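Local coordinates for diketoreductase (Acinetobacter baylyi, PDB 4E12), which reduces dicarbonyl compounds with NADH and, as a member of the 3-hydroxyacyl-CoA dehydrogenase family, probably interconverts 3-hydroxyacyl-CoA and 3-oxoacyl-CoA, at residues K138-H143 and P164-Q169; L207-I212 and A259-E264. One frame throughout, in Å; residues are numbered along the deposited sequence.

Contact 1: K138-H143 and P164-Q169; sequences KFLALH and PEVYQQ
Lys138 and Val166 bring the two backbones to their nearest approach, 6.2 Å between their CA atoms. Farther along, Leu140 and Tyr167 lie 7.5 Å apart, CA to CA. At these spacings the helical turn rests on the strand through side chains, and the two segments are joined by apolar packing alone. Val166, the first of the helical residues to touch, points its CB at the strand and spreads both methyls over Lys138. Its CG1 lies 4.1 Å from Lys138 CA, while its CG2 meets the aliphatic CG of the lysine, the two side chains running roughly perpendicular. CB of Lys138 points away from the helix, and the lysine is touched at CA and CG. Leu140, itself buried, makes the second set of contacts. Its CG sits between the backbone N and the carbonyl carbon (chi1 46°), and from there CD2 reaches the helix backbone, 3.8 Å from Tyr167 CA. The same methyl approaches the Tyr167 ring obliquely, 4.3 Å from CD1, and skirts Val166 CG1 at 4.5 Å, which places it between two successive helical residues. Tyr167 carries its hydroxyl onward to a hydrogen bond with Leu184 O. In this Rossmann-type NAD-binding domain the strand runs on to His143, predicted to matter for catalysis and hydrogen-bonded to Ser122 and Glu155. Helix 164-176 connects the parallel neighbours 153-158 and 180-183 in a beta-alpha-beta crossover; beyond the present turn, Val170 and Phe173 continue its packing on Leu140 and Leu142. Phe139 and Ala141 instead meet helix 126-133, so strand 139-144 is held between two helices and, within the sheet, between strand 116-119, parallel to it, and strand 153-158, antiparallel.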
ATOM      1  N   LYS A 138      10.602  32.683   2.973  1.00 51.59           N
ATOM      2  CA  LYS A 138       9.336  32.627   3.691  1.00 50.40           C
ATOM      3  C   LYS A 138       8.256  31.898   2.904  1.00 41.36           C
ATOM      4  O   LYS A 138       7.069  32.080   3.184  1.00 45.30           O
ATOM      5  CB  LYS A 138       8.855  34.045   4.032  1.00 52.03           C
ATOM      6  CG  LYS A 138       9.724  34.795   5.035  1.00 57.34           C
ATOM      7  CD  LYS A 138       9.166  36.181   5.286  1.00 60.01           C
ATOM      8  CE  LYS A 138       9.899  36.900   6.409  1.00 66.81           C
ATOM      9  NZ  LYS A 138       9.677  36.241   7.724  1.00 73.65           N
ATOM     10  N   PHE A 139       8.659  31.093   1.923  1.00 39.48           N
ATOM     11  CA  PHE A 139       7.713  30.370   1.085  1.00 37.81           C
ATOM     12  C   PHE A 139       7.945  28.869   1.214  1.00 38.78           C
ATOM     13  O   PHE A 139       9.082  28.396   1.174  1.00 39.83           O
ATOM     14  CB  PHE A 139       7.861  30.788  -0.373  1.00 35.98           C
ATOM     15  CG  PHE A 139       6.925  30.091  -1.299  1.00 36.10           C
ATOM     16  CD1 PHE A 139       7.402  29.334  -2.364  1.00 34.41           C
ATOM     17  CD2 PHE A 139       5.547  30.190  -1.107  1.00 37.64           C
ATOM     18  CE1 PHE A 139       6.532  28.683  -3.230  1.00 38.08           C
ATOM     19  CE2 PHE A 139       4.663  29.547  -1.965  1.00 31.01           C
ATOM     20  CZ  PHE A 139       5.157  28.786  -3.035  1.00 34.89           C
ATOM     21  N   LEU A 140       6.864  28.123   1.398  1.00 38.81           N
ATOM     22  CA  LEU A 140       6.940  26.672   1.407  1.00 33.67           C
ATOM     23  C   LEU A 140       5.594  26.071   1.059  1.00 34.06           C
ATOM     24  O   LEU A 140       4.641  26.790   0.746  1.00 37.79           O
ATOM     25  CB  LEU A 140       7.453  26.152   2.758  1.00 32.71           C
ATOM     26  CG  LEU A 140       6.846  26.734   4.039  1.00 37.85           C
ATOM     27  CD1 LEU A 140       5.341  26.525   4.083  1.00 40.88           C
ATOM     28  CD2 LEU A 140       7.518  26.132   5.261  1.00 37.40           C
ATOM     29  N   ALA A 141       5.519  24.750   1.088  1.00 30.95           N
ATOM     30  CA  ALA A 141       4.246  24.092   0.859  1.00 32.16           C
ATOM     31  C   ALA A 141       3.720  23.579   2.179  1.00 33.01           C
ATOM     32  O   ALA A 141       4.491  23.078   2.999  1.00 32.50           O
ATOM     33  CB  ALA A 141       4.399  22.949  -0.131  1.00 35.86           C
ATOM     34  N   LEU A 142       2.414  23.742   2.380  1.00 31.48           N
ATOM     35  CA  LEU A 142       1.680  23.153   3.487  1.00 30.84           C
ATOM     36  C   LEU A 142       0.481  22.464   2.857  1.00 33.94           C
ATOM     37  O   LEU A 142      -0.484  23.118   2.450  1.00 31.77           O
ATOM     38  CB  LEU A 142       1.216  24.244   4.459  1.00 30.46           C
ATOM     39  CG  LEU A 142       0.562  23.747   5.751  1.00 29.34           C
ATOM     40  CD1 LEU A 142       1.611  22.967   6.547  1.00 32.79           C
ATOM     41  CD2 LEU A 142       0.028  24.917   6.562  1.00 29.55           C
ATOM     42  N   HIS A 143       0.554  21.142   2.782  1.00 31.08           N
ATOM     43  CA  HIS A 143      -0.346  20.355   1.964  1.00 29.64           C
ATOM     44  C   HIS A 143      -1.261  19.533   2.847  1.00 28.49           C
ATOM     45  O   HIS A 143      -0.805  18.730   3.666  1.00 28.29           O
ATOM     46  CB  HIS A 143       0.469  19.451   1.042  1.00 29.78           C
ATOM     47  CG  HIS A 143      -0.359  18.672   0.062  1.00 29.05           C
ATOM     48  ND1 HIS A 143      -0.409  17.295   0.068  1.00 36.20           N
ATOM     49  CD2 HIS A 143      -1.168  19.076  -0.947  1.00 28.60           C
ATOM     50  CE1 HIS A 143      -1.216  16.882  -0.897  1.00 33.36           C
ATOM     51  NE2 HIS A 143      -1.688  17.944  -1.527  1.00 33.13           N
ATOM     52  N   PRO A 164      14.732  27.802   7.711  1.00 48.32           N
ATOM     53  CA  PRO A 164      14.431  26.731   8.665  1.00 49.25           C
ATOM     54  C   PRO A 164      13.531  27.183   9.800  1.00 48.42           C
ATOM     55  O   PRO A 164      12.689  26.415  10.272  1.00 46.80           O
ATOM     56  CB  PRO A 164      15.808  26.331   9.195  1.00 53.62           C
ATOM     57  CG  PRO A 164      16.737  26.702   8.105  1.00 55.61           C
ATOM     58  CD  PRO A 164      16.183  27.964   7.521  1.00 56.68           C
ATOM     59  N   GLU A 165      13.718  28.423  10.243  1.00 49.32           N
ATOM     60  CA  GLU A 165      12.922  28.984  11.329  1.00 50.43           C
ATOM     61  C   GLU A 165      11.458  29.144  10.914  1.00 44.94           C
ATOM     62  O   GLU A 165      10.539  28.937  11.717  1.00 42.35           O
ATOM     63  CB  GLU A 165      13.511  30.330  11.767  1.00 59.06           C
ATOM     64  CG  GLU A 165      12.621  31.143  12.705  1.00 66.16           C
ATOM     65  CD  GLU A 165      12.263  30.416  13.988  1.00185.86           C
ATOM     66  OE1 GLU A 165      12.670  29.247  14.156  1.00196.80           O
ATOM     67  OE2 GLU A 165      11.558  31.018  14.828  1.00 75.49           O
ATOM     68  N   VAL A 166      11.264  29.544   9.662  1.00 40.29           N
ATOM     69  CA  VAL A 166       9.945  29.655   9.054  1.00 38.42           C
ATOM     70  C   VAL A 166       9.333  28.266   8.964  1.00 41.30           C
ATOM     71  O   VAL A 166       8.188  28.057   9.367  1.00 33.77           O
ATOM     72  CB  VAL A 166      10.039  30.267   7.639  1.00 41.39           C
ATOM     73  CG1 VAL A 166       8.723  30.106   6.891  1.00 43.67           C
ATOM     74  CG2 VAL A 166      10.382  31.736   7.748  1.00 43.59           C
ATOM     75  N   TYR A 167      10.110  27.320   8.450  1.00 37.31           N
ATOM     76  CA  TYR A 167       9.670  25.930   8.350  1.00 36.14           C
ATOM     77  C   TYR A 167       9.173  25.440   9.707  1.00 36.28           C
ATOM     78  O   TYR A 167       8.080  24.893   9.802  1.00 40.54           O
ATOM     79  CB  TYR A 167      10.828  25.061   7.866  1.00 36.08           C
ATOM     80  CG  TYR A 167      10.490  23.618   7.572  1.00 32.99           C
ATOM     81  CD1 TYR A 167      10.411  23.159   6.256  1.00 33.48           C
ATOM     82  CD2 TYR A 167      10.254  22.708   8.600  1.00 32.49           C
ATOM     83  CE1 TYR A 167      10.106  21.819   5.971  1.00 33.97           C
ATOM     84  CE2 TYR A 167       9.945  21.353   8.321  1.00 33.70           C
ATOM     85  CZ  TYR A 167       9.874  20.928   7.008  1.00 36.89           C
ATOM     86  OH  TYR A 167       9.572  19.611   6.720  1.00 35.13           O
ATOM     87  N   GLN A 168       9.952  25.647  10.765  1.00 38.47           N
ATOM     88  CA  GLN A 168       9.534  25.184  12.077  1.00 39.23           C
ATOM     89  C   GLN A 168       8.289  25.917  12.579  1.00 37.21           C
ATOM     90  O   GLN A 168       7.451  25.324  13.261  1.00 40.55           O
ATOM     91  CB  GLN A 168      10.665  25.282  13.107  1.00 41.77           C
ATOM     92  CG  GLN A 168      10.271  24.744  14.470  1.00 48.70           C
ATOM     93  CD  GLN A 168      10.073  23.228  14.490  1.00 60.01           C
ATOM     94  OE1 GLN A 168      10.441  22.522  13.546  1.00 58.16           O
ATOM     95  NE2 GLN A 168       9.484  22.726  15.571  1.00 68.73           N
ATOM     96  N   GLN A 169       8.154  27.199  12.255  1.00 38.20           N
ATOM     97  CA  GLN A 169       6.954  27.923  12.660  1.00 42.33           C
ATOM     98  C   GLN A 169       5.718  27.328  11.980  1.00 41.16           C
ATOM     99  O   GLN A 169       4.673  27.186  12.616  1.00 39.00           O
ATOM    100  CB  GLN A 169       7.062  29.424  12.366  1.00 42.45           C
ATOM    101  CG  GLN A 169       8.235  30.094  13.057  1.00 52.21           C
ATOM    102  CD  GLN A 169       8.293  31.588  12.810  1.00 54.89           C
ATOM    103  OE1 GLN A 169       7.367  32.175  12.245  1.00 62.77           O
ATOM    104  NE2 GLN A 169       9.393  32.213  13.224  1.00 91.08           N
TER

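Contact 2: L207-I212 and A259-E264; sequences LLVDGI and AAYLKE
Leu208 and Tyr261 run roughly perpendicular to each other, the branched end of the leucine lying against the outer part of the tyrosine ring. The tightest approach is 3.5 Å, from Leu208 CD2 to Tyr261 CE2, and the methyl comes to the ring obliquely. Leu208 CG follows at 4.0 Å from Tyr261 CZ, and Leu208 CD1 lies 3.8 Å from Tyr261 OH, so the leucine spans the ring from CE2 to the hydroxyl oxygen. Both CG atoms lie anti to their own backbone N (chi1 178° for Leu208 and -179° for Tyr261), and both CB atoms point toward the other segment, which brings the groups together. Leu208 lies in the last turn of helix 193-209, which Gly211 then closes in a Schellman motif: with positive phi (71°) at this C-prime residue, Ile212 N bonds to Leu207 O over 2.9 Å and Gly211 N to Leu208 O over 3.0 Å. The contact therefore joins the C-terminal end of one helix to a turn within helix 253-267, in the C-terminal domain of the 3-hydroxyacyl-CoA dehydrogenase family. Val209 meets the root of the tyrosine, at the other end from Leu208: its CG2, beside the backbone N, stands 4.2 Å from Tyr261 CB, and the two side chains lie alongside, pointing opposite ways. Val209 also rests on Glu257 and Phe258, one turn earlier in helix 253-267, and Asp210 forms a salt bridge with Lys254. Phe280 packs on both Leu208 and Leu262, while Leu207 and Ile212 pack against the second subunit.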
ATOM      1  N   LEU A 207      -3.072  -4.903 -12.790  1.00 29.41           N
ATOM      2  CA  LEU A 207      -3.610  -6.255 -12.602  1.00 27.46           C
ATOM      3  C   LEU A 207      -5.038  -6.346 -13.126  1.00 29.96           C
ATOM      4  O   LEU A 207      -5.436  -7.368 -13.689  1.00 31.89           O
ATOM      5  CB  LEU A 207      -3.644  -6.639 -11.123  1.00 26.35           C
ATOM      6  CG  LEU A 207      -2.330  -6.718 -10.353  1.00 29.20           C
ATOM      7  CD1 LEU A 207      -2.646  -7.004  -8.877  1.00 29.60           C
ATOM      8  CD2 LEU A 207      -1.485  -7.832 -10.971  1.00 30.61           C
ATOM      9  N   LEU A 208      -5.840  -5.304 -12.912  1.00 26.99           N
ATOM     10  CA  LEU A 208      -7.223  -5.371 -13.379  1.00 29.71           C
ATOM     11  C   LEU A 208      -7.249  -5.282 -14.892  1.00 31.37           C
ATOM     12  O   LEU A 208      -7.864  -6.112 -15.568  1.00 37.35           O
ATOM     13  CB  LEU A 208      -8.073  -4.238 -12.802  1.00 27.29           C
ATOM     14  CG  LEU A 208      -9.542  -4.183 -13.261  1.00 31.45           C
ATOM     15  CD1 LEU A 208     -10.292  -5.483 -12.943  1.00 29.11           C
ATOM     16  CD2 LEU A 208     -10.225  -2.981 -12.624  1.00 30.69           C
ATOM     17  N   VAL A 209      -6.596  -4.251 -15.411  1.00 30.96           N
ATOM     18  CA  VAL A 209      -6.625  -3.959 -16.841  1.00 38.83           C
ATOM     19  C   VAL A 209      -5.991  -5.054 -17.693  1.00 40.54           C
ATOM     20  O   VAL A 209      -6.379  -5.253 -18.851  1.00 36.77           O
ATOM     21  CB  VAL A 209      -5.967  -2.620 -17.149  1.00 40.09           C
ATOM     22  CG1 VAL A 209      -5.888  -2.414 -18.644  1.00 46.09           C
ATOM     23  CG2 VAL A 209      -6.792  -1.506 -16.554  1.00 42.57           C
ATOM     24  N   ASP A 210      -5.022  -5.771 -17.140  1.00 35.12           N
ATOM     25  CA  ASP A 210      -4.386  -6.841 -17.908  1.00 33.55           C
ATOM     26  C   ASP A 210      -5.091  -8.174 -17.722  1.00 32.88           C
ATOM     27  O   ASP A 210      -4.602  -9.208 -18.188  1.00 34.80           O
ATOM     28  CB  ASP A 210      -2.899  -6.977 -17.588  1.00 30.04           C
ATOM     29  CG  ASP A 210      -2.064  -5.808 -18.118  1.00 37.26           C
ATOM     30  OD1 ASP A 210      -2.490  -5.106 -19.064  1.00 36.00           O
ATOM     31  OD2 ASP A 210      -0.964  -5.588 -17.591  1.00 40.85           O
ATOM     32  N   GLY A 211      -6.228  -8.151 -17.035  1.00 33.76           N
ATOM     33  CA  GLY A 211      -7.014  -9.352 -16.848  1.00 33.81           C
ATOM     34  C   GLY A 211      -6.434 -10.398 -15.907  1.00 34.54           C
ATOM     35  O   GLY A 211      -6.750 -11.581 -16.039  1.00 37.78           O
ATOM     36  N   ILE A 212      -5.597  -9.984 -14.956  1.00 35.23           N
ATOM     37  CA  ILE A 212      -4.972 -10.938 -14.047  1.00 32.37           C
ATOM     38  C   ILE A 212      -5.953 -11.394 -12.973  1.00 33.95           C
ATOM     39  O   ILE A 212      -6.025 -12.584 -12.667  1.00 35.95           O
ATOM     40  CB  ILE A 212      -3.740 -10.325 -13.337  1.00 30.44           C
ATOM     41  CG1 ILE A 212      -2.772  -9.702 -14.340  1.00 31.20           C
ATOM     42  CG2 ILE A 212      -3.031 -11.369 -12.482  1.00 28.27           C
ATOM     43  CD1 ILE A 212      -2.250 -10.663 -15.399  1.00 31.63           C
ATOM     44  N   ALA A 259      -7.476   4.400 -17.418  1.00 34.30           N
ATOM     45  CA  ALA A 259      -8.396   5.516 -17.624  1.00 37.26           C
ATOM     46  C   ALA A 259      -9.516   5.127 -18.596  1.00 39.91           C
ATOM     47  O   ALA A 259     -10.700   5.315 -18.299  1.00 37.26           O
ATOM     48  CB  ALA A 259      -7.648   6.747 -18.121  1.00 33.55           C
ATOM     49  N   ALA A 260      -9.146   4.566 -19.745  1.00 40.73           N
ATOM     50  CA  ALA A 260     -10.138   4.118 -20.727  1.00 39.47           C
ATOM     51  C   ALA A 260     -11.079   3.063 -20.140  1.00 40.06           C
ATOM     52  O   ALA A 260     -12.258   3.024 -20.494  1.00 37.19           O
ATOM     53  CB  ALA A 260      -9.459   3.586 -21.979  1.00 46.88           C
ATOM     54  N   TYR A 261     -10.556   2.213 -19.253  1.00 36.80           N
ATOM     55  CA  TYR A 261     -11.322   1.135 -18.630  1.00 37.64           C
ATOM     56  C   TYR A 261     -12.363   1.713 -17.681  1.00 33.58           C
ATOM     57  O   TYR A 261     -13.526   1.293 -17.658  1.00 31.10           O
ATOM     58  CB  TYR A 261     -10.385   0.188 -17.860  1.00 34.19           C
ATOM     59  CG  TYR A 261     -11.075  -0.977 -17.199  1.00 35.35           C
ATOM     60  CD1 TYR A 261     -11.194  -2.209 -17.849  1.00 36.97           C
ATOM     61  CD2 TYR A 261     -11.611  -0.860 -15.918  1.00 30.28           C
ATOM     62  CE1 TYR A 261     -11.830  -3.285 -17.234  1.00 40.01           C
ATOM     63  CE2 TYR A 261     -12.244  -1.931 -15.295  1.00 36.45           C
ATOM     64  CZ  TYR A 261     -12.354  -3.136 -15.953  1.00 40.23           C
ATOM     65  OH  TYR A 261     -12.989  -4.193 -15.333  1.00 43.36           O
ATOM     66  N   LEU A 262     -11.935   2.695 -16.910  1.00 30.86           N
ATOM     67  CA  LEU A 262     -12.823   3.392 -15.996  1.00 38.27           C
ATOM     68  C   LEU A 262     -13.883   4.127 -16.785  1.00 39.73           C
ATOM     69  O   LEU A 262     -15.068   4.082 -16.445  1.00 36.19           O
ATOM     70  CB  LEU A 262     -12.044   4.409 -15.171  1.00 33.05           C
ATOM     71  CG  LEU A 262     -11.087   3.936 -14.091  1.00 41.44           C
ATOM     72  CD1 LEU A 262     -10.438   5.163 -13.473  1.00 36.34           C
ATOM     73  CD2 LEU A 262     -11.871   3.169 -13.037  1.00 39.59           C
ATOM     74  N   LYS A 263     -13.446   4.791 -17.848  1.00 36.28           N
ATOM     75  CA  LYS A 263     -14.349   5.621 -18.636  1.00 36.10           C
ATOM     76  C   LYS A 263     -15.485   4.770 -19.194  1.00 33.66           C
ATOM     77  O   LYS A 263     -16.661   5.095 -19.010  1.00 37.59           O
ATOM     78  CB  LYS A 263     -13.574   6.325 -19.751  1.00 33.97           C
ATOM     79  CG  LYS A 263     -14.344   7.374 -20.569  1.00 37.12           C
ATOM     80  CD  LYS A 263     -14.812   8.525 -19.706  1.00 38.42           C
ATOM     81  CE  LYS A 263     -15.200   9.738 -20.531  1.00 39.64           C
ATOM     82  NZ  LYS A 263     -16.288   9.473 -21.521  1.00 35.18           N
ATOM     83  N   GLU A 264     -15.127   3.669 -19.848  1.00 37.56           N
ATOM     84  CA  GLU A 264     -16.093   2.773 -20.464  1.00 41.93           C
ATOM     85  C   GLU A 264     -16.951   2.059 -19.440  1.00 43.15           C
ATOM     86  O   GLU A 264     -18.172   1.997 -19.591  1.00 35.00           O
ATOM     87  CB  GLU A 264     -15.387   1.728 -21.333  1.00 39.81           C
ATOM     88  CG  GLU A 264     -16.346   0.695 -21.928  1.00 49.20           C
ATOM     89  CD  GLU A 264     -15.632  -0.382 -22.729  1.00 52.66           C
ATOM     90  OE1 GLU A 264     -14.413  -0.242 -22.957  1.00 53.01           O
ATOM     91  OE2 GLU A 264     -16.291  -1.366 -23.129  1.00 57.72           O
TER

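Overall arrangement
Both segments of contact 1 precede those of contact 2 along the chain, and the two contacts lie on opposite sides of its centre. Their own centres are 40 Å apart and their nearest atoms about 20 Å apart, without touching. They share no helix or strand: 138-143 with 164-169 joins a sheet strand to a helix packed on it in the NAD-binding domain, whereas 207-212 with 259-264 joins two helices in the C-terminal domain. The strand of contact 1 carries His143, predicted to be important for catalysis, at its far end; contact 2 is far from the NAD-binding and catalytic residues. Given this separation, contact 1 belongs to the nucleotide-binding part and contact 2 to the helical part beside the second subunit.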